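PDB 3E6E: alanine racemase from Enterococcus faecalis, which belongs to the alanine racemase family, pairing an N-terminal TIM-barrel domain with a C-terminal domain, and holds the cycloserylamide ligand DCS in this model. Local coordinates for residues Q109-L112 / E113-Q117. The protein carries 1 engineered substitution. Residues are numbered along the deposited sequence; the frame is centred on the assembly and turned at random.
Sequences QEWL and EAALQ
Ala115 sets its methyl over one face of the Trp111 indole, one helical turn further along the same helix. It is a CH-pi contact: CB of Ala115 stands 4.1 Å from the centroid of the six-membered ring of Trp111, 20° off the ring normal, and is shifted toward the rim, so that CZ3 is the nearest ring atom. The indole reaches this place because CG of Trp111 lies anti to the backbone N (chi1 -166°), beside its own carbonyl carbon. The same two residues are tied through the main chain, with Ala115 N giving a hydrogen bond of 2.7 Å to Trp111 O.

Round the helix, Glu113 lies back along the preceding turn. Its CG sits between the backbone N and the carbonyl carbon and touches Glu110 O; from there the extended chain carries the carboxylate toward Gln109 and brings OE2 of Glu113 to 4.0 Å from CG of Gln109. The two side chains cross at about a right angle, with amide and carboxylate planes 55° apart. Glu113 N bonds to Gln109 O at 3.2 Å, nearly straight. The helix continues with Leu116 N bonded to Leu112 O at 3.0 Å. Ala114 N makes only weak bonds, split between the carbonyls of Glu110 and Trp111.

Further out, Trp111 NE1 is hydrogen-bonded to Val89 O, which fixes the indole's polar edge. Helix 109-117 follows strand 103-106 and leads to strand 129-132 in a beta-alpha-beta unit of the barrel; Trp111 and Leu112 pack on Val106, while Leu112 also meets Val155 of the neighbouring helix 145-158.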
loop_
_atom_site.group_PDB
_atom_site.type_symbol
_atom_site.label_atom_id
_atom_site.label_comp_id
_atom_site.label_asym_id
_atom_site.label_seq_id
_atom_site.Cartn_x
_atom_site.Cartn_y
_atom_site.Cartn_z
ATOM N N GLN A 109 -12.160 -25.519 19.585
ATOM C CA GLN A 109 -12.177 -26.972 19.744
ATOM C C GLN A 109 -12.610 -27.577 18.429
ATOM O O GLN A 109 -12.022 -28.544 17.955
ATOM C CB GLN A 109 -13.166 -27.365 20.853
ATOM C CG GLN A 109 -13.192 -28.845 21.242
ATOM C CD GLN A 109 -11.871 -29.330 21.809
ATOM O OE1 GLN A 109 -11.341 -28.755 22.766
ATOM N NE2 GLN A 109 -11.330 -30.394 21.218
ATOM N N GLU A 110 -13.641 -26.989 17.839
ATOM C CA GLU A 110 -14.160 -27.462 16.568
ATOM C C GLU A 110 -13.038 -27.754 15.565
ATOM O O GLU A 110 -12.948 -28.868 15.034
ATOM C CB GLU A 110 -15.158 -26.441 15.992
ATOM C CG GLU A 110 -14.988 -24.992 16.474
ATOM C CD GLU A 110 -15.667 -24.694 17.819
ATOM O OE1 GLU A 110 -15.049 -24.919 18.886
ATOM O OE2 GLU A 110 -16.829 -24.229 17.810
ATOM N N TRP A 111 -12.178 -26.760 15.331
ATOM C CA TRP A 111 -11.053 -26.883 14.396
ATOM C C TRP A 111 -10.192 -28.114 14.688
ATOM O O TRP A 111 -9.994 -28.970 13.822
ATOM C CB TRP A 111 -10.159 -25.632 14.464
ATOM C CG TRP A 111 -9.155 -25.489 13.323
ATOM C CD1 TRP A 111 -9.367 -24.875 12.118
ATOM C CD2 TRP A 111 -7.795 -25.960 13.293
ATOM N NE1 TRP A 111 -8.230 -24.934 11.346
ATOM C CE2 TRP A 111 -7.251 -25.593 12.041
ATOM C CE3 TRP A 111 -6.989 -26.654 14.201
ATOM C CZ2 TRP A 111 -5.933 -25.897 11.673
ATOM C CZ3 TRP A 111 -5.673 -26.956 13.833
ATOM C CH2 TRP A 111 -5.161 -26.575 12.576
ATOM N N LEU A 112 -9.674 -28.178 15.910
ATOM C CA LEU A 112 -8.823 -29.280 16.352
ATOM C C LEU A 112 -9.363 -30.672 16.011
ATOM O O LEU A 112 -8.677 -31.474 15.378
ATOM C CB LEU A 112 -8.598 -29.181 17.864
ATOM C CG LEU A 112 -7.482 -28.268 18.362
ATOM C CD1 LEU A 112 -7.597 -28.084 19.866
ATOM C CD2 LEU A 112 -6.144 -28.876 17.993
ATOM N N GLU A 113 -10.590 -30.956 16.437
ATOM C CA GLU A 113 -11.188 -32.258 16.174
ATOM C C GLU A 113 -11.414 -32.463 14.684
ATOM O O GLU A 113 -11.587 -33.593 14.215
ATOM C CB GLU A 113 -12.500 -32.413 16.948
ATOM C CG GLU A 113 -13.614 -31.478 16.553
ATOM C CD GLU A 113 -14.634 -31.339 17.665
ATOM O OE1 GLU A 113 -15.731 -30.785 17.420
ATOM O OE2 GLU A 113 -14.326 -31.780 18.798
ATOM N N ALA A 114 -11.391 -31.364 13.938
ATOM C CA ALA A 114 -11.575 -31.426 12.495
ATOM C C ALA A 114 -10.239 -31.725 11.818
ATOM O O ALA A 114 -10.173 -32.547 10.907
ATOM C CB ALA A 114 -12.145 -30.117 11.983
ATOM N N ALA A 115 -9.177 -31.061 12.264
ATOM C CA ALA A 115 -7.854 -31.276 11.686
ATOM C C ALA A 115 -7.429 -32.724 11.929
ATOM O O ALA A 115 -6.744 -33.339 11.113
ATOM C CB ALA A 115 -6.846 -30.312 12.313
ATOM N N LEU A 116 -7.857 -33.260 13.066
ATOM C CA LEU A 116 -7.545 -34.628 13.453
ATOM C C LEU A 116 -7.982 -35.594 12.354
ATOM O O LEU A 116 -7.281 -36.551 12.037
ATOM C CB LEU A 116 -8.245 -34.948 14.781
ATOM C CG LEU A 116 -8.090 -36.318 15.447
ATOM C CD1 LEU A 116 -8.935 -37.348 14.710
ATOM C CD2 LEU A 116 -6.625 -36.721 15.465
ATOM N N GLN A 117 -9.148 -35.331 11.775
ATOM C CA GLN A 117 -9.676 -36.159 10.703
ATOM C C GLN A 117 -8.597 -36.401 9.662
ATOM O O GLN A 117 -8.204 -37.537 9.421
ATOM C CB GLN A 117 -10.854 -35.459 10.027
ATOM C CG GLN A 117 -12.063 -35.248 10.905
ATOM C CD GLN A 117 -13.077 -36.357 10.759
ATOM O OE1 GLN A 117 -12.761 -37.526 10.958
ATOM N NE2 GLN A 117 -14.309 -35.994 10.409
#